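Local atomic coordinates of 2',5'-phosphodiesterase 12 (Homo sapiens, PDB entry 4Z0V), a protein that belongs to the endonuclease/exonuclease/phosphatase family and pairs a magnesium-binding domain of that fold with a smaller N-terminal beta domain. Residues P8-L13 with P27-E32; S39-Y44 with L77-T82; D111-Y116 with Q405-P410; R127-N132 with A432-L437. All blocks are in the same frame, centred on the assembly; numbering follows the deposited sequence.

Four contacts illustrate how the place of a pairing in a fold shapes its chemistry. Contacts 1 and 2 lie in the N-terminal domain, partly buried; they touch where F10, L13 and L29 meet F41 and C81, so two separate antiparallel sheets share an apolar layer while polar groups gather on their other faces. Contact 4, wholly buried near the centre of the chain, joins two interior strands of the larger domain's six-stranded sheet and includes an ion pair. Contact 3 lies at that sheet's edge, where non-repetitive chain replaces strand pairing with side-chain-to-carbonyl bonds. Contacts 3 and 4 are joined through R113 to A432 and Q405 to D436.

Contact 1: P8-L13 with P27-E32; sequences PAFTEL and PKLSLE
The carbonyl oxygen of S30 is approached by three donors from segment 8-13: the backbone N of T11 at 2.7 Å, and, both weakly, the hydroxyl of T11 and the backbone N of E12. Two successive residues, T11 and E12, thus face the single residue S30, which is the definition of a classic beta bulge, and the antiparallel register slips by one there. In T11, OG1 sits between the backbone N and the carbonyl carbon (chi1 58°), a setting that brings it within 3.1 Å of S30 O. S30 also uses its own side chain: OG donates to E12 OE1 at 2.7 Å, reaching the anti side of that oxygen, 19° out of the carboxylate plane. The extended chain of K28 comes across E12, but NZ to OE2 is a long salt bridge of 3.6 Å; a water accepts a weak bond from NZ and donates to OE1, and D190 is the stronger partner of the lysine. On the other face, L31 CD1 lies over the F10 ring, 3.9 Å from its centroid and offset toward the rim. L13 CD1 presses tightly on L29 CD2 at 3.3 Å. This apolar face looks onto the next sheet, where F10 and L13 touch C81 of strand 77-82 and L29 touches F41 of strand 40-46.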
loop_
_atom_site.group_PDB
_atom_site.type_symbol
_atom_site.label_atom_id
_atom_site.label_comp_id
_atom_site.label_asym_id
_atom_site.label_seq_id
_atom_site.Cartn_x
_atom_site.Cartn_y
_atom_site.Cartn_z
ATOM N N PRO A 8 -18.282 7.079 -26.049
ATOM C CA PRO A 8 -17.420 7.329 -24.881
ATOM C C PRO A 8 -18.156 8.222 -23.886
ATOM O O PRO A 8 -18.790 9.198 -24.287
ATOM C CB PRO A 8 -16.183 8.015 -25.487
ATOM C CG PRO A 8 -16.238 7.690 -26.956
ATOM C CD PRO A 8 -17.683 7.635 -27.281
ATOM N N ALA A 9 -18.169 7.821 -22.614
ATOM C CA ALA A 9 -18.872 8.551 -21.560
ATOM C C ALA A 9 -18.220 8.323 -20.210
ATOM O O ALA A 9 -17.773 7.218 -19.927
ATOM C CB ALA A 9 -20.342 8.135 -21.509
ATOM N N PHE A 10 -18.115 9.389 -19.401
ATOM C CA PHE A 10 -17.585 9.326 -18.039
ATOM C C PHE A 10 -18.745 8.915 -17.133
ATOM O O PHE A 10 -19.700 9.679 -17.014
ATOM C CB PHE A 10 -16.954 10.680 -17.582
ATOM C CG PHE A 10 -15.649 11.085 -18.231
ATOM C CD1 PHE A 10 -14.468 10.412 -17.936
ATOM C CD2 PHE A 10 -15.591 12.171 -19.095
ATOM C CE1 PHE A 10 -13.263 10.774 -18.553
ATOM C CE2 PHE A 10 -14.385 12.539 -19.701
ATOM C CZ PHE A 10 -13.230 11.837 -19.432
ATOM N N THR A 11 -18.705 7.684 -16.564
ATOM C CA THR A 11 -19.733 7.166 -15.646
ATOM C C THR A 11 -19.578 7.819 -14.274
ATOM O O THR A 11 -20.556 7.983 -13.539
ATOM C CB THR A 11 -19.668 5.647 -15.535
ATOM O OG1 THR A 11 -18.368 5.257 -15.086
ATOM C CG2 THR A 11 -20.006 4.957 -16.835
ATOM N N GLU A 12 -18.333 8.172 -13.925
ATOM C CA GLU A 12 -18.012 8.853 -12.676
ATOM C C GLU A 12 -17.030 9.942 -13.024
ATOM O O GLU A 12 -16.140 9.716 -13.843
ATOM C CB GLU A 12 -17.442 7.887 -11.607
ATOM C CG GLU A 12 -18.392 6.776 -11.187
ATOM C CD GLU A 12 -17.897 5.834 -10.112
ATOM O OE1 GLU A 12 -16.938 5.069 -10.373
ATOM O OE2 GLU A 12 -18.498 5.834 -9.014
ATOM N N LEU A 13 -17.279 11.136 -12.524
ATOM C CA LEU A 13 -16.437 12.316 -12.708
ATOM C C LEU A 13 -16.539 13.036 -11.401
ATOM O O LEU A 13 -17.643 13.492 -11.052
ATOM C CB LEU A 13 -16.881 13.153 -13.925
ATOM C CG LEU A 13 -15.908 14.241 -14.337
ATOM C CD1 LEU A 13 -14.632 13.649 -14.874
ATOM C CD2 LEU A 13 -16.515 15.136 -15.375
ATOM N N PRO A 27 -8.468 13.641 -10.366
ATOM C CA PRO A 27 -9.904 13.417 -10.516
ATOM C C PRO A 27 -10.257 11.950 -10.643
ATOM O O PRO A 27 -9.507 11.186 -11.250
ATOM C CB PRO A 27 -10.254 14.146 -11.822
ATOM C CG PRO A 27 -8.981 14.255 -12.576
ATOM C CD PRO A 27 -7.894 14.331 -11.539
ATOM N N LYS A 28 -11.428 11.582 -10.113
ATOM C CA LYS A 28 -11.978 10.255 -10.320
ATOM C C LYS A 28 -12.665 10.330 -11.666
ATOM O O LYS A 28 -13.432 11.270 -11.898
ATOM C CB LYS A 28 -12.948 9.874 -9.177
ATOM C CG LYS A 28 -13.568 8.483 -9.318
ATOM C CD LYS A 28 -14.384 8.206 -8.063
ATOM C CE LYS A 28 -15.127 6.920 -8.111
ATOM N NZ LYS A 28 -15.766 6.627 -6.801
ATOM N N LEU A 29 -12.284 9.455 -12.587
ATOM C CA LEU A 29 -12.885 9.365 -13.921
ATOM C C LEU A 29 -13.121 7.935 -14.221
ATOM O O LEU A 29 -12.158 7.189 -14.381
ATOM C CB LEU A 29 -12.041 9.956 -15.078
ATOM C CG LEU A 29 -10.976 10.999 -14.867
ATOM C CD1 LEU A 29 -10.054 10.989 -16.043
ATOM C CD2 LEU A 29 -11.570 12.374 -14.820
ATOM N N SER A 30 -14.352 7.514 -14.258
ATOM C CA SER A 30 -14.599 6.126 -14.623
ATOM C C SER A 30 -15.125 6.220 -16.035
ATOM O O SER A 30 -16.092 6.944 -16.289
ATOM C CB SER A 30 -15.542 5.453 -13.635
ATOM O OG SER A 30 -15.065 5.581 -12.303
ATOM N N LEU A 31 -14.375 5.676 -16.972
ATOM C CA LEU A 31 -14.698 5.830 -18.379
ATOM C C LEU A 31 -15.285 4.555 -19.005
ATOM O O LEU A 31 -14.698 3.479 -18.881
ATOM C CB LEU A 31 -13.391 6.254 -19.093
ATOM C CG LEU A 31 -13.458 6.986 -20.436
ATOM C CD1 LEU A 31 -14.568 7.995 -20.480
ATOM C CD2 LEU A 31 -12.143 7.678 -20.726
ATOM N N GLU A 32 -16.460 4.686 -19.655
ATOM C CA GLU A 32 -17.118 3.607 -20.403
ATOM C C GLU A 32 -16.973 3.888 -21.914
ATOM O O GLU A 32 -17.031 5.052 -22.326
ATOM C CB GLU A 32 -18.599 3.411 -20.000
ATOM C CG GLU A 32 -19.576 4.491 -20.455
ATOM C CD GLU A 32 -21.060 4.189 -20.321
ATOM O OE1 GLU A 32 -21.437 3.382 -19.440
ATOM O OE2 GLU A 32 -21.853 4.783 -21.087
HETATM O O HOH W 1 -15.492 3.899 -8.159
#

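Contact 2: S39-Y44 with L77-T82; sequences SLFRWY and LKLHCT
W43 and L79 form a non-hydrogen-bonded antiparallel pair, and the leucine side chain can be followed outward across the indole. Its CB lies over the face of the six-membered ring, 3.9 Å from W43 CZ3; with CG anti to the backbone N (chi1 170°), the branch then turns CD1 over the five-membered ring, 3.7 Å from its centroid and 15° off the normal, a CH-pi contact. The same methyl meets the carbonyl oxygen of R42. At the indole edge comes CB of L77. Next along this face, C81 CB packs against F41 CD1 at 3.7 Å.

The opposite face is more polar. There the Y44 ring turns its edge to K78 O and to H80 CB, 3.9 Å from Y44 CE1. K78 NZ is at most weakly attracted to that ring; its salt bridge is with E94. Six backbone bonds run between the strands, including a straight one from H80 N to R42 O (2.9 Å, 174°). Regular pairing, with one face given over to F41, W43, L79 and C81, of which F41 leans on L29 and C81 on F10 and L13 of a second sheet, is consistent with the E-set, immunoglobulin-like beta-sandwich relationship of this domain.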
loop_
_atom_site.group_PDB
_atom_site.type_symbol
_atom_site.label_atom_id
_atom_site.label_comp_id
_atom_site.label_asym_id
_atom_site.label_seq_id
_atom_site.Cartn_x
_atom_site.Cartn_y
_atom_site.Cartn_z
ATOM N N SER A 39 -8.756 10.668 -24.461
ATOM C CA SER A 39 -9.630 11.733 -23.971
ATOM C C SER A 39 -8.912 13.081 -23.894
ATOM O O SER A 39 -7.694 13.133 -23.974
ATOM C CB SER A 39 -10.207 11.344 -22.611
ATOM O OG SER A 39 -11.076 10.235 -22.780
ATOM N N LEU A 40 -9.678 14.182 -23.810
ATOM C CA LEU A 40 -9.103 15.536 -23.780
ATOM C C LEU A 40 -9.285 16.121 -22.402
ATOM O O LEU A 40 -10.364 15.991 -21.824
ATOM C CB LEU A 40 -9.799 16.456 -24.820
ATOM C CG LEU A 40 -9.810 16.013 -26.304
ATOM C CD1 LEU A 40 -10.552 17.033 -27.163
ATOM C CD2 LEU A 40 -8.403 15.795 -26.844
ATOM N N PHE A 41 -8.249 16.747 -21.872
ATOM C CA PHE A 41 -8.317 17.379 -20.555
ATOM C C PHE A 41 -7.817 18.789 -20.637
ATOM O O PHE A 41 -6.843 19.069 -21.339
ATOM C CB PHE A 41 -7.444 16.612 -19.531
ATOM C CG PHE A 41 -7.835 15.169 -19.373
ATOM C CD1 PHE A 41 -8.926 14.811 -18.599
ATOM C CD2 PHE A 41 -7.102 14.161 -19.991
ATOM C CE1 PHE A 41 -9.312 13.465 -18.479
ATOM C CE2 PHE A 41 -7.484 12.815 -19.860
ATOM C CZ PHE A 41 -8.585 12.481 -19.110
ATOM N N ARG A 42 -8.443 19.677 -19.901
ATOM C CA ARG A 42 -7.943 21.047 -19.818
ATOM C C ARG A 42 -8.307 21.585 -18.454
ATOM O O ARG A 42 -9.453 21.474 -18.057
ATOM C CB ARG A 42 -8.504 21.947 -20.942
ATOM C CG ARG A 42 -8.050 23.414 -20.843
ATOM C CD ARG A 42 -6.539 23.589 -21.019
ATOM N NE ARG A 42 -6.141 23.472 -22.428
ATOM C CZ ARG A 42 -4.967 23.870 -22.903
ATOM N NH1 ARG A 42 -4.680 23.723 -24.191
ATOM N NH2 ARG A 42 -4.066 24.408 -22.095
ATOM N N TRP A 43 -7.344 22.156 -17.754
ATOM C CA TRP A 43 -7.592 22.704 -16.435
ATOM C C TRP A 43 -7.669 24.215 -16.501
ATOM O O TRP A 43 -6.852 24.856 -17.179
ATOM C CB TRP A 43 -6.488 22.284 -15.470
ATOM C CG TRP A 43 -6.618 20.860 -15.024
ATOM C CD1 TRP A 43 -6.009 19.758 -15.569
ATOM C CD2 TRP A 43 -7.320 20.408 -13.872
ATOM N NE1 TRP A 43 -6.331 18.635 -14.834
ATOM C CE2 TRP A 43 -7.117 19.011 -13.775
ATOM C CE3 TRP A 43 -8.074 21.062 -12.872
ATOM C CZ2 TRP A 43 -7.688 18.248 -12.748
ATOM C CZ3 TRP A 43 -8.643 20.300 -11.866
ATOM C CH2 TRP A 43 -8.434 18.915 -11.806
ATOM N N TYR A 44 -8.595 24.776 -15.722
ATOM C CA TYR A 44 -8.792 26.212 -15.553
ATOM C C TYR A 44 -8.700 26.616 -14.114
ATOM O O TYR A 44 -8.956 25.804 -13.221
ATOM C CB TYR A 44 -10.163 26.663 -16.051
ATOM C CG TYR A 44 -10.430 26.319 -17.485
ATOM C CD1 TYR A 44 -10.868 25.047 -17.845
ATOM C CD2 TYR A 44 -10.340 27.290 -18.484
ATOM C CE1 TYR A 44 -11.157 24.730 -19.173
ATOM C CE2 TYR A 44 -10.635 26.988 -19.813
ATOM C CZ TYR A 44 -11.038 25.702 -20.151
ATOM O OH TYR A 44 -11.321 25.378 -21.455
ATOM N N LEU A 77 -10.765 25.721 -9.009
ATOM C CA LEU A 77 -10.260 25.143 -10.261
ATOM C C LEU A 77 -11.403 24.531 -11.013
ATOM O O LEU A 77 -12.437 24.214 -10.431
ATOM C CB LEU A 77 -9.201 24.047 -9.920
ATOM C CG LEU A 77 -8.020 24.463 -9.041
ATOM C CD1 LEU A 77 -7.151 23.197 -8.700
ATOM C CD2 LEU A 77 -7.151 25.526 -9.745
ATOM N N LYS A 78 -11.231 24.340 -12.310
ATOM C CA LYS A 78 -12.266 23.694 -13.093
ATOM C C LYS A 78 -11.588 22.748 -14.074
ATOM O O LYS A 78 -10.584 23.117 -14.679
ATOM C CB LYS A 78 -13.091 24.766 -13.856
ATOM C CG LYS A 78 -14.202 24.161 -14.739
ATOM C CD LYS A 78 -15.149 25.201 -15.303
ATOM C CE LYS A 78 -14.677 25.775 -16.607
ATOM N NZ LYS A 78 -15.780 26.477 -17.296
ATOM N N LEU A 79 -12.134 21.543 -14.225
ATOM C CA LEU A 79 -11.611 20.590 -15.207
ATOM C C LEU A 79 -12.623 20.415 -16.313
ATOM O O LEU A 79 -13.796 20.165 -16.030
ATOM C CB LEU A 79 -11.298 19.208 -14.566
ATOM C CG LEU A 79 -10.969 18.031 -15.557
ATOM C CD1 LEU A 79 -9.663 18.277 -16.322
ATOM C CD2 LEU A 79 -10.923 16.676 -14.814
ATOM N N HIS A 80 -12.164 20.546 -17.563
ATOM C CA HIS A 80 -12.920 20.194 -18.751
ATOM C C HIS A 80 -12.416 18.854 -19.199
ATOM O O HIS A 80 -11.207 18.705 -19.388
ATOM C CB HIS A 80 -12.729 21.207 -19.905
ATOM C CG HIS A 80 -13.288 20.710 -21.218
ATOM N ND1 HIS A 80 -12.618 19.752 -21.991
ATOM C CD2 HIS A 80 -14.463 21.004 -21.820
ATOM C CE1 HIS A 80 -13.398 19.516 -23.033
ATOM N NE2 HIS A 80 -14.510 20.267 -22.988
ATOM N N CYS A 81 -13.313 17.926 -19.513
ATOM C CA CYS A 81 -12.843 16.676 -20.077
ATOM C C CYS A 81 -13.805 16.161 -21.125
ATOM O O CYS A 81 -15.021 16.203 -20.935
ATOM C CB CYS A 81 -12.549 15.631 -19.011
ATOM S SG CYS A 81 -13.763 15.568 -17.693
ATOM N N THR A 82 -13.242 15.738 -22.244
ATOM C CA THR A 82 -13.975 15.170 -23.388
ATOM C C THR A 82 -13.595 13.702 -23.495
ATOM O O THR A 82 -12.429 13.414 -23.756
ATOM C CB THR A 82 -13.683 15.936 -24.685
ATOM O OG1 THR A 82 -14.110 17.279 -24.531
ATOM C CG2 THR A 82 -14.451 15.354 -25.880
#

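Contact 3: D111-Y116 with Q405-P410; sequences DHRHLY and QVIPLP
One face of the Y116 ring is covered by P408, whose CD stands 3.5 Å from the centroid and only 7° off the normal, a well-centred CH-pi contact. CG of the same proline reaches over the far end of the ring, 3.5 Å from CZ. At the ring's edge lie Q405 OE1 from across the contact and, from its own segment, the carbonyl oxygens of H112 and R113. The R113 guanidinium has P410 CD over one face, offset toward the rim, while I407 O lies at its edge.

Two carbonyls in succession receive this arginine. NE donates to P408 O at 2.8 Å, the oxygen lying 29° out of the guanidinium plane, and NH2 makes a straighter but weak bond of 3.4 Å to I407 O. A bend at chi3 (82°) turns the planar group so that both nitrogens face the proline-containing chain. The third nitrogen, NH1, bonds A432 O. At the other end, Q405 NE2 donates to Y116 O at 3.0 Å, in the plane of that carbonyl; the same nitrogen has its stronger partner in the D436 carboxylate, and the two acceptors together would limit how the amide can turn. Between these polar ends the contact is carbon on carbon: I407 CG1 meets Y116 CB at 3.7 Å and I407 CG2 packs beside R113 CB. The contact thus sets the turn that follows helix 110-113 against the chain leaving edge strand 401-406; Q405 and, just beyond the strand, I407 are backbone-bonded to D436 and V434 of strand 433-439.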
loop_
_atom_site.group_PDB
_atom_site.type_symbol
_atom_site.label_atom_id
_atom_site.label_comp_id
_atom_site.label_asym_id
_atom_site.label_seq_id
_atom_site.Cartn_x
_atom_site.Cartn_y
_atom_site.Cartn_z
ATOM N N ASP A 111 9.295 14.257 1.192
ATOM C CA ASP A 111 9.903 15.210 0.236
ATOM C C ASP A 111 11.359 14.845 -0.104
ATOM O O ASP A 111 11.710 14.776 -1.280
ATOM C CB ASP A 111 9.842 16.650 0.736
ATOM C CG ASP A 111 8.450 17.223 0.883
ATOM O OD1 ASP A 111 7.511 16.684 0.252
ATOM O OD2 ASP A 111 8.300 18.212 1.622
ATOM N N HIS A 112 12.183 14.575 0.920
ATOM C CA HIS A 112 13.576 14.194 0.700
ATOM C C HIS A 112 13.649 12.805 0.040
ATOM O O HIS A 112 14.501 12.568 -0.790
ATOM C CB HIS A 112 14.340 14.186 2.034
ATOM C CG HIS A 112 15.773 13.795 1.858
ATOM N ND1 HIS A 112 16.680 14.646 1.241
ATOM C CD2 HIS A 112 16.397 12.632 2.164
ATOM C CE1 HIS A 112 17.835 13.991 1.230
ATOM N NE2 HIS A 112 17.710 12.770 1.754
ATOM N N ARG A 113 12.718 11.905 0.394
ATOM C CA ARG A 113 12.689 10.538 -0.141
ATOM C C ARG A 113 12.448 10.548 -1.641
ATOM O O ARG A 113 13.034 9.740 -2.347
ATOM C CB ARG A 113 11.587 9.739 0.578
ATOM C CG ARG A 113 11.804 9.690 2.088
ATOM C CD ARG A 113 10.857 8.689 2.729
ATOM N NE ARG A 113 11.374 7.325 2.619
ATOM C CZ ARG A 113 10.682 6.239 2.930
ATOM N NH1 ARG A 113 9.418 6.339 3.326
ATOM N NH2 ARG A 113 11.253 5.043 2.864
ATOM N N HIS A 114 11.682 11.531 -2.133
ATOM C CA HIS A 114 11.376 11.665 -3.553
ATOM C C HIS A 114 12.603 12.021 -4.390
ATOM O O HIS A 114 12.599 11.756 -5.586
ATOM C CB HIS A 114 10.261 12.679 -3.769
ATOM C CG HIS A 114 8.904 12.142 -3.422
ATOM N ND1 HIS A 114 7.836 12.986 -3.245
ATOM C CD2 HIS A 114 8.488 10.856 -3.252
ATOM C CE1 HIS A 114 6.798 12.206 -2.970
ATOM N NE2 HIS A 114 7.151 10.915 -2.945
ATOM N N LEU A 115 13.704 12.473 -3.750
ATOM C CA LEU A 115 14.962 12.691 -4.484
ATOM C C LEU A 115 15.566 11.364 -4.949
ATOM O O LEU A 115 16.429 11.368 -5.827
ATOM C CB LEU A 115 15.995 13.437 -3.603
ATOM C CG LEU A 115 15.577 14.825 -3.083
ATOM C CD1 LEU A 115 16.718 15.461 -2.308
ATOM C CD2 LEU A 115 15.130 15.749 -4.231
ATOM N N TYR A 116 15.160 10.241 -4.330
ATOM C CA TYR A 116 15.642 8.886 -4.665
ATOM C C TYR A 116 14.737 8.190 -5.689
ATOM O O TYR A 116 15.012 7.046 -6.069
ATOM C CB TYR A 116 15.701 8.024 -3.399
ATOM C CG TYR A 116 16.786 8.447 -2.435
ATOM C CD1 TYR A 116 16.611 9.544 -1.593
ATOM C CD2 TYR A 116 18.004 7.778 -2.391
ATOM C CE1 TYR A 116 17.633 9.977 -0.749
ATOM C CE2 TYR A 116 19.022 8.185 -1.529
ATOM C CZ TYR A 116 18.846 9.306 -0.737
ATOM O OH TYR A 116 19.839 9.690 0.131
ATOM N N GLN A 405 18.808 -0.386 -4.725
ATOM C CA GLN A 405 18.945 0.690 -3.736
ATOM C C GLN A 405 17.778 0.638 -2.768
ATOM O O GLN A 405 16.708 0.107 -3.105
ATOM C CB GLN A 405 19.069 2.097 -4.370
ATOM C CG GLN A 405 17.840 2.581 -5.111
ATOM C CD GLN A 405 17.657 4.096 -5.094
ATOM O OE1 GLN A 405 18.383 4.866 -4.422
ATOM N NE2 GLN A 405 16.645 4.555 -5.814
ATOM N N VAL A 406 18.004 1.186 -1.573
ATOM C CA VAL A 406 17.005 1.340 -0.508
ATOM C C VAL A 406 16.759 2.822 -0.424
ATOM O O VAL A 406 17.722 3.589 -0.264
ATOM C CB VAL A 406 17.456 0.740 0.855
ATOM C CG1 VAL A 406 16.431 1.026 1.958
ATOM C CG2 VAL A 406 17.694 -0.760 0.733
ATOM N N ILE A 407 15.483 3.242 -0.535
ATOM C CA ILE A 407 15.118 4.651 -0.388
ATOM C C ILE A 407 15.131 4.894 1.131
ATOM O O ILE A 407 14.383 4.227 1.867
ATOM C CB ILE A 407 13.759 4.970 -1.059
ATOM C CG1 ILE A 407 13.822 4.913 -2.612
ATOM C CG2 ILE A 407 13.265 6.362 -0.613
ATOM C CD1 ILE A 407 14.100 3.561 -3.331
ATOM N N PRO A 408 16.029 5.758 1.641
ATOM C CA PRO A 408 16.147 5.904 3.100
ATOM C C PRO A 408 14.874 6.356 3.768
ATOM O O PRO A 408 14.137 7.172 3.223
ATOM C CB PRO A 408 17.236 6.979 3.272
ATOM C CG PRO A 408 17.312 7.677 1.985
ATOM C CD PRO A 408 16.986 6.638 0.939
ATOM N N LEU A 409 14.663 5.854 4.983
ATOM C CA LEU A 409 13.526 6.257 5.794
ATOM C C LEU A 409 13.736 7.694 6.253
ATOM O O LEU A 409 14.894 8.147 6.289
ATOM C CB LEU A 409 13.380 5.296 6.992
ATOM C CG LEU A 409 12.559 4.029 6.660
ATOM C CD1 LEU A 409 13.373 3.045 5.799
ATOM C CD2 LEU A 409 12.136 3.331 7.923
ATOM N N PRO A 410 12.668 8.441 6.607
ATOM C CA PRO A 410 12.883 9.805 7.129
ATOM C C PRO A 410 13.815 9.788 8.334
ATOM O O PRO A 410 13.895 8.768 9.045
ATOM C CB PRO A 410 11.473 10.239 7.584
ATOM C CG PRO A 410 10.535 9.405 6.793
ATOM C CD PRO A 410 11.235 8.068 6.644
#

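Contact 4: R127-N132 with A432-L437; sequences RTVSYN and ALVCDL
Strands 127-132 and 433-437 run antiparallel, their axes 4.7 Å apart at closest and 159° between their directions. Two hydrogen-bonded pairs, T128 with C435 and S130 with L433, each exchange two backbone bonds; that from T128 N to C435 O is short and straight, 2.8 Å at 176°. Between them V129 faces V434, with CG2 and CG1 3.9 Å apart.

On the same face R127 and D436 run side by side into a side-on salt bridge. NE meets OD1 at 2.7 Å on its syn lone pair, and NH2 meets OD2 at 3.1 Å, so each nitrogen takes one oxygen although the two planes are 31° apart. NH1 of the arginine bonds the carbonyls of K119, Y173 and N174, which probably stabilise its buried charge. At the other end CB of A432 stands over the centre of the Y131 ring, 3.6 Å from the centroid, while the tyrosine hydroxyl bonds E169.

T128 points to the opposite face, where its OG1 meets L437 CD1, and both side chains touch I323 of strand 322-327. An interior pair of strands sandwiched between helix 159-172 and another sheet is characteristic of the four-layered DNase I-like fold, and the side chain of Y131 lies about 10 Å from the bound magnesium ion.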
loop_
_atom_site.group_PDB
_atom_site.type_symbol
_atom_site.label_atom_id
_atom_site.label_comp_id
_atom_site.label_asym_id
_atom_site.label_seq_id
_atom_site.Cartn_x
_atom_site.Cartn_y
_atom_site.Cartn_z
ATOM N N ARG A 127 10.694 -1.075 -8.883
ATOM C CA ARG A 127 10.594 -0.236 -7.691
ATOM C C ARG A 127 9.385 -0.741 -6.881
ATOM O O ARG A 127 8.247 -0.685 -7.352
ATOM C CB ARG A 127 10.453 1.249 -8.037
ATOM C CG ARG A 127 10.329 2.110 -6.778
ATOM C CD ARG A 127 10.522 3.573 -7.068
ATOM N NE ARG A 127 11.921 3.849 -7.414
ATOM C CZ ARG A 127 12.326 4.770 -8.281
ATOM N NH1 ARG A 127 11.440 5.548 -8.898
ATOM N NH2 ARG A 127 13.618 4.915 -8.545
ATOM N N THR A 128 9.624 -1.140 -5.637
ATOM C CA THR A 128 8.594 -1.784 -4.812
ATOM C C THR A 128 8.360 -0.990 -3.546
ATOM O O THR A 128 9.311 -0.452 -2.956
ATOM C CB THR A 128 9.067 -3.227 -4.497
ATOM O OG1 THR A 128 9.337 -3.898 -5.728
ATOM C CG2 THR A 128 8.011 -4.033 -3.744
ATOM N N VAL A 129 7.062 -0.809 -3.198
ATOM C CA VAL A 129 6.659 -0.059 -2.004
ATOM C C VAL A 129 5.840 -0.970 -1.111
ATOM O O VAL A 129 5.000 -1.717 -1.622
ATOM C CB VAL A 129 5.802 1.188 -2.409
ATOM C CG1 VAL A 129 5.250 1.913 -1.162
ATOM C CG2 VAL A 129 6.594 2.157 -3.302
ATOM N N SER A 130 6.005 -0.871 0.204
ATOM C CA SER A 130 5.110 -1.550 1.171
ATOM C C SER A 130 4.733 -0.509 2.185
ATOM O O SER A 130 5.622 0.139 2.763
ATOM C CB SER A 130 5.736 -2.783 1.823
ATOM O OG SER A 130 4.774 -3.399 2.676
ATOM N N TYR A 131 3.412 -0.309 2.398
ATOM C CA TYR A 131 3.019 0.793 3.288
ATOM C C TYR A 131 1.690 0.542 3.971
ATOM O O TYR A 131 0.701 0.318 3.289
ATOM C CB TYR A 131 2.888 2.044 2.391
ATOM C CG TYR A 131 2.761 3.418 3.019
ATOM C CD1 TYR A 131 3.072 3.630 4.366
ATOM C CD2 TYR A 131 2.458 4.538 2.235
ATOM C CE1 TYR A 131 3.084 4.917 4.910
ATOM C CE2 TYR A 131 2.446 5.826 2.777
ATOM C CZ TYR A 131 2.783 6.012 4.110
ATOM O OH TYR A 131 2.817 7.290 4.623
ATOM N N ASN A 132 1.664 0.628 5.312
ATOM C CA ASN A 132 0.421 0.528 6.076
ATOM C C ASN A 132 -0.024 1.986 6.184
ATOM O O ASN A 132 0.675 2.791 6.810
ATOM C CB ASN A 132 0.646 -0.172 7.441
ATOM C CG ASN A 132 -0.587 -0.145 8.329
ATOM O OD1 ASN A 132 -1.337 0.845 8.343
ATOM N ND2 ASN A 132 -0.809 -1.223 9.120
ATOM N N ALA A 432 6.464 4.255 4.934
ATOM C CA ALA A 432 6.532 3.469 3.714
ATOM C C ALA A 432 7.906 2.918 3.491
ATOM O O ALA A 432 8.915 3.625 3.708
ATOM C CB ALA A 432 6.145 4.330 2.503
ATOM N N LEU A 433 7.962 1.647 3.096
ATOM C CA LEU A 433 9.235 1.039 2.658
ATOM C C LEU A 433 9.303 1.135 1.171
ATOM O O LEU A 433 8.321 0.837 0.504
ATOM C CB LEU A 433 9.352 -0.423 3.071
ATOM C CG LEU A 433 9.399 -0.727 4.538
ATOM C CD1 LEU A 433 9.513 -2.212 4.709
ATOM C CD2 LEU A 433 10.567 -0.006 5.226
ATOM N N VAL A 434 10.423 1.611 0.627
ATOM C CA VAL A 434 10.575 1.756 -0.833
ATOM C C VAL A 434 11.954 1.258 -1.207
ATOM O O VAL A 434 12.944 1.688 -0.600
ATOM C CB VAL A 434 10.387 3.227 -1.302
ATOM C CG1 VAL A 434 10.317 3.322 -2.840
ATOM C CG2 VAL A 434 9.168 3.883 -0.660
ATOM N N CYS A 435 12.046 0.374 -2.203
ATOM C CA CYS A 435 13.363 -0.111 -2.647
ATOM C C CYS A 435 13.325 -0.416 -4.124
ATOM O O CYS A 435 12.268 -0.774 -4.661
ATOM C CB CYS A 435 13.774 -1.340 -1.857
ATOM S SG CYS A 435 12.672 -2.737 -2.110
ATOM N N ASP A 436 14.471 -0.297 -4.785
ATOM C CA ASP A 436 14.566 -0.652 -6.193
ATOM C C ASP A 436 15.185 -2.026 -6.249
ATOM O O ASP A 436 16.238 -2.228 -5.641
ATOM C CB ASP A 436 15.406 0.368 -6.957
ATOM C CG ASP A 436 14.764 1.724 -7.052
ATOM O OD1 ASP A 436 13.576 1.843 -6.681
ATOM O OD2 ASP A 436 15.426 2.654 -7.545
ATOM N N LEU A 437 14.481 -2.979 -6.866
ATOM C CA LEU A 437 14.950 -4.358 -7.010
ATOM C C LEU A 437 15.444 -4.579 -8.418
ATOM O O LEU A 437 14.957 -3.931 -9.330
ATOM C CB LEU A 437 13.806 -5.325 -6.709
ATOM C CG LEU A 437 13.132 -5.167 -5.342
ATOM C CD1 LEU A 437 11.958 -6.155 -5.222
ATOM C CD2 LEU A 437 14.160 -5.339 -4.210
#